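Putative uncharacterized protein (Streptococcus pneumoniae, PDB 3NZ3) probably helps the bacterium adhere to host mucus, this chain being the mucin-binding domain of a cell-wall-attached surface protein. Local coordinates at residues 26-31 / 105-110. Sequence-based numbering, arbitrary orientation.
Sequences IHYVDK and VRYDRL
Parallel pairing, here Tyr-28 beside Val-105 and Asp-30 beside Tyr-107, brings together the first and last long strands of the chain, 14-30 and 101-107, toward one end of this elongated, all-beta mucin-binding domain. Backbone hydrogen bonds alternate across it: Val-105 N gives to His-27 O, Val-29 N to Val-105 O, and Tyr-107 N to Val-29 O. The last, Lys-31 N to Tyr-107 O at 2.6 Å, is nearly straight at hydrogen, yet its donor stands 38° out of the carbonyl plane where the first strand ends. On one face the Tyr-28 ring lies alongside Val-105, CD2 reaching CB at 3.6 Å, while the edge of the Tyr-107 ring meets the same CD2 through CE1 at 3.8 Å. On the reverse face Val-29 CG2, set between backbone N and carbonyl carbon (chi1 -54°), meets Arg-106 CG at 3.7 Å. Beyond the paired strands, one water donates to Asp-30 OD1 (2.7 Å) and Asp-108 OD1 and accepts from Arg-109 N, bridging two carboxylates that would otherwise probably repel. Asp-30 OD2 is hydrogen-bonded to Tyr-81 OH, and Tyr-107 OH to Gly-76 O. In the mixed sheet, strand 14-30 runs between strand 39-53 and strand 101-107, at one margin, and Val-73 of strand 68-74 packs against Tyr-28.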
ATOM      1  N   ILE A  26      -0.824  -6.141   3.249  1.00 17.96           N
ATOM      2  CA  ILE A  26      -1.354  -6.597   4.521  1.00 18.28           C
ATOM      3  C   ILE A  26      -1.196  -8.113   4.591  1.00 18.74           C
ATOM      4  O   ILE A  26      -1.620  -8.830   3.676  1.00 18.71           O
ATOM      5  CB  ILE A  26      -2.833  -6.185   4.719  1.00 18.31           C
ATOM      6  CG1 ILE A  26      -3.019  -4.705   4.364  1.00 18.38           C
ATOM      7  CG2 ILE A  26      -3.286  -6.474   6.164  1.00 18.71           C
ATOM      8  CD1 ILE A  26      -4.468  -4.266   4.223  1.00 19.76           C
ATOM      9  N   HIS A  27      -0.551  -8.581   5.655  1.00 18.76           N
ATOM     10  CA  HIS A  27      -0.409 -10.011   5.930  1.00 19.45           C
ATOM     11  C   HIS A  27      -1.362 -10.404   7.046  1.00 19.42           C
ATOM     12  O   HIS A  27      -1.669  -9.592   7.927  1.00 19.20           O
ATOM     13  CB  HIS A  27       1.008 -10.366   6.380  1.00 19.52           C
ATOM     14  CG  HIS A  27       2.085  -9.947   5.429  1.00 20.73           C
ATOM     15  ND1 HIS A  27       2.289 -10.563   4.213  1.00 22.27           N
ATOM     16  CD2 HIS A  27       3.040  -8.991   5.534  1.00 21.91           C
ATOM     17  CE1 HIS A  27       3.318  -9.999   3.605  1.00 22.96           C
ATOM     18  NE2 HIS A  27       3.792  -9.043   4.385  1.00 22.60           N
ATOM     19  N   TYR A  28      -1.805 -11.659   7.011  1.00 19.46           N
ATOM     20  CA  TYR A  28      -2.718 -12.205   8.017  1.00 19.63           C
ATOM     21  C   TYR A  28      -2.107 -13.491   8.551  1.00 20.08           C
ATOM     22  O   TYR A  28      -1.987 -14.475   7.815  1.00 20.02           O
ATOM     23  CB  TYR A  28      -4.091 -12.486   7.401  1.00 19.67           C
ATOM     24  CG  TYR A  28      -4.755 -11.260   6.817  1.00 19.94           C
ATOM     25  CD1 TYR A  28      -4.536 -10.889   5.490  1.00 20.16           C
ATOM     26  CD2 TYR A  28      -5.590 -10.463   7.595  1.00 20.03           C
ATOM     27  CE1 TYR A  28      -5.143  -9.747   4.947  1.00 20.02           C
ATOM     28  CE2 TYR A  28      -6.202  -9.327   7.068  1.00 20.46           C
ATOM     29  CZ  TYR A  28      -5.969  -8.973   5.742  1.00 20.63           C
ATOM     30  OH  TYR A  28      -6.574  -7.852   5.219  1.00 20.26           O
ATOM     31  N   VAL A  29      -1.703 -13.479   9.822  1.00 19.95           N
ATOM     32  CA  VAL A  29      -0.970 -14.611  10.392  1.00 20.01           C
ATOM     33  C   VAL A  29      -1.546 -15.121  11.714  1.00 20.13           C
ATOM     34  O   VAL A  29      -2.280 -14.417  12.414  1.00 19.72           O
ATOM     35  CB  VAL A  29       0.552 -14.309  10.576  1.00 19.89           C
ATOM     36  CG1 VAL A  29       1.201 -13.838   9.264  1.00 19.63           C
ATOM     37  CG2 VAL A  29       0.789 -13.288  11.688  1.00 20.72           C
ATOM     38  N   ASP A  30      -1.201 -16.361  12.044  1.00 20.62           N
ATOM     39  CA  ASP A  30      -1.451 -16.897  13.372  1.00 21.23           C
ATOM     40  C   ASP A  30      -0.513 -16.186  14.354  1.00 21.61           C
ATOM     41  O   ASP A  30       0.704 -16.148  14.143  1.00 21.80           O
ATOM     42  CB  ASP A  30      -1.203 -18.408  13.365  1.00 21.30           C
ATOM     43  CG  ASP A  30      -1.570 -19.079  14.675  1.00 21.01           C
ATOM     44  OD1 ASP A  30      -0.993 -18.723  15.719  1.00 22.14           O
ATOM     45  OD2 ASP A  30      -2.426 -19.984  14.652  1.00 21.77           O
ATOM     46  N   LYS A  31      -1.087 -15.618  15.415  1.00 22.46           N
ATOM     47  CA  LYS A  31      -0.326 -14.874  16.437  1.00 23.13           C
ATOM     48  C   LYS A  31       0.883 -15.645  16.973  1.00 23.53           C
ATOM     49  O   LYS A  31       1.935 -15.054  17.222  1.00 23.45           O
ATOM     50  CB  LYS A  31      -1.237 -14.469  17.610  1.00 23.22           C
ATOM     51  CG  LYS A  31      -0.584 -13.487  18.592  1.00 25.18           C
ATOM     52  CD  LYS A  31      -1.422 -13.294  19.835  1.00 28.11           C
ATOM     53  CE  LYS A  31      -0.721 -12.365  20.828  1.00 30.17           C
ATOM     54  NZ  LYS A  31      -1.483 -12.287  22.103  1.00 31.73           N
ATOM     55  N   VAL A 105      -1.796  -8.429  10.425  1.00 21.49           N
ATOM     56  CA  VAL A 105      -2.956  -8.661  11.265  1.00 21.57           C
ATOM     57  C   VAL A 105      -2.775 -10.045  11.887  1.00 22.21           C
ATOM     58  O   VAL A 105      -2.484 -11.013  11.180  1.00 22.11           O
ATOM     59  CB  VAL A 105      -4.265  -8.597  10.430  1.00 21.60           C
ATOM     60  CG1 VAL A 105      -5.489  -8.911  11.282  1.00 21.14           C
ATOM     61  CG2 VAL A 105      -4.412  -7.222   9.759  1.00 21.05           C
ATOM     62  N   ARG A 106      -2.939 -10.134  13.207  1.00 22.74           N
ATOM     63  CA  ARG A 106      -2.678 -11.381  13.933  1.00 23.20           C
ATOM     64  C   ARG A 106      -3.930 -12.001  14.540  1.00 23.45           C
ATOM     65  O   ARG A 106      -4.704 -11.326  15.231  1.00 22.93           O
ATOM     66  CB  ARG A 106      -1.607 -11.167  15.009  1.00 23.31           C
ATOM     67  CG  ARG A 106      -0.214 -11.007  14.439  1.00 24.30           C
ATOM     68  CD  ARG A 106       0.815 -10.642  15.488  1.00 26.83           C
ATOM     69  NE  ARG A 106       2.147 -10.553  14.887  1.00 28.86           N
ATOM     70  CZ  ARG A 106       2.677  -9.440  14.379  1.00 29.88           C
ATOM     71  NH1 ARG A 106       1.996  -8.301  14.392  1.00 28.93           N
ATOM     72  NH2 ARG A 106       3.896  -9.467  13.852  1.00 29.90           N
ATOM     73  N   TYR A 107      -4.110 -13.295  14.268  1.00 24.16           N
ATOM     74  CA  TYR A 107      -5.219 -14.079  14.801  1.00 24.94           C
ATOM     75  C   TYR A 107      -4.692 -15.090  15.808  1.00 25.75           C
ATOM     76  O   TYR A 107      -3.694 -15.786  15.562  1.00 25.54           O
ATOM     77  CB  TYR A 107      -5.952 -14.842  13.691  1.00 25.09           C
ATOM     78  CG  TYR A 107      -6.642 -13.992  12.645  1.00 24.83           C
ATOM     79  CD1 TYR A 107      -5.910 -13.344  11.649  1.00 24.29           C
ATOM     80  CD2 TYR A 107      -8.032 -13.873  12.622  1.00 24.86           C
ATOM     81  CE1 TYR A 107      -6.546 -12.570  10.669  1.00 24.71           C
ATOM     82  CE2 TYR A 107      -8.676 -13.109  11.649  1.00 24.66           C
ATOM     83  CZ  TYR A 107      -7.921 -12.461  10.675  1.00 25.09           C
ATOM     84  OH  TYR A 107      -8.548 -11.705   9.708  1.00 24.85           O
ATOM     85  N   ASP A 108      -5.368 -15.178  16.943  1.00 26.44           N
ATOM     86  CA  ASP A 108      -5.010 -16.160  17.951  1.00 27.52           C
ATOM     87  C   ASP A 108      -6.110 -17.216  17.984  1.00 27.78           C
ATOM     88  O   ASP A 108      -7.292 -16.881  17.937  1.00 27.54           O
ATOM     89  CB  ASP A 108      -4.854 -15.479  19.309  1.00 27.97           C
ATOM     90  CG  ASP A 108      -3.909 -16.226  20.243  1.00 29.10           C
ATOM     91  OD1 ASP A 108      -3.234 -17.186  19.804  1.00 30.80           O
ATOM     92  OD2 ASP A 108      -3.845 -15.841  21.427  1.00 30.92           O
ATOM     93  N   ARG A 109      -5.716 -18.487  18.034  1.00 28.34           N
ATOM     94  CA  ARG A 109      -6.682 -19.584  18.077  1.00 28.76           C
ATOM     95  C   ARG A 109      -7.591 -19.475  19.301  1.00 29.35           C
ATOM     96  O   ARG A 109      -7.197 -18.914  20.326  1.00 28.91           O
ATOM     97  CB  ARG A 109      -5.974 -20.948  18.038  1.00 28.88           C
ATOM     98  CG  ARG A 109      -5.008 -21.210  19.186  1.00 28.87           C
ATOM     99  CD  ARG A 109      -4.425 -22.624  19.100  1.00 28.42           C
ATOM    100  NE  ARG A 109      -3.991 -23.090  20.417  0.30 27.71           N
ATOM    101  CZ  ARG A 109      -3.567 -24.323  20.690  0.30 27.21           C
ATOM    102  NH1 ARG A 109      -3.501 -25.243  19.738  0.30 26.45           N
ATOM    103  NH2 ARG A 109      -3.202 -24.633  21.926  0.30 27.42           N
ATOM    104  N   LEU A 110      -8.805 -20.007  19.179  1.00 30.10           N
ATOM    105  CA  LEU A 110      -9.776 -20.009  20.271  1.00 31.28           C
ATOM    106  C   LEU A 110      -9.198 -20.616  21.549  1.00 32.08           C
ATOM    107  O   LEU A 110      -8.340 -21.506  21.493  1.00 31.66           O
ATOM    108  CB  LEU A 110     -11.053 -20.752  19.859  1.00 31.03           C
ATOM    109  CG  LEU A 110     -11.957 -20.084  18.818  1.00 31.20           C
ATOM    110  CD1 LEU A 110     -13.092 -21.017  18.416  1.00 30.99           C
ATOM    111  CD2 LEU A 110     -12.510 -18.747  19.327  1.00 31.19           C
TER
HETATM  112  O   HOH W   1      -2.737 -19.051  17.731  1.00 29.18           O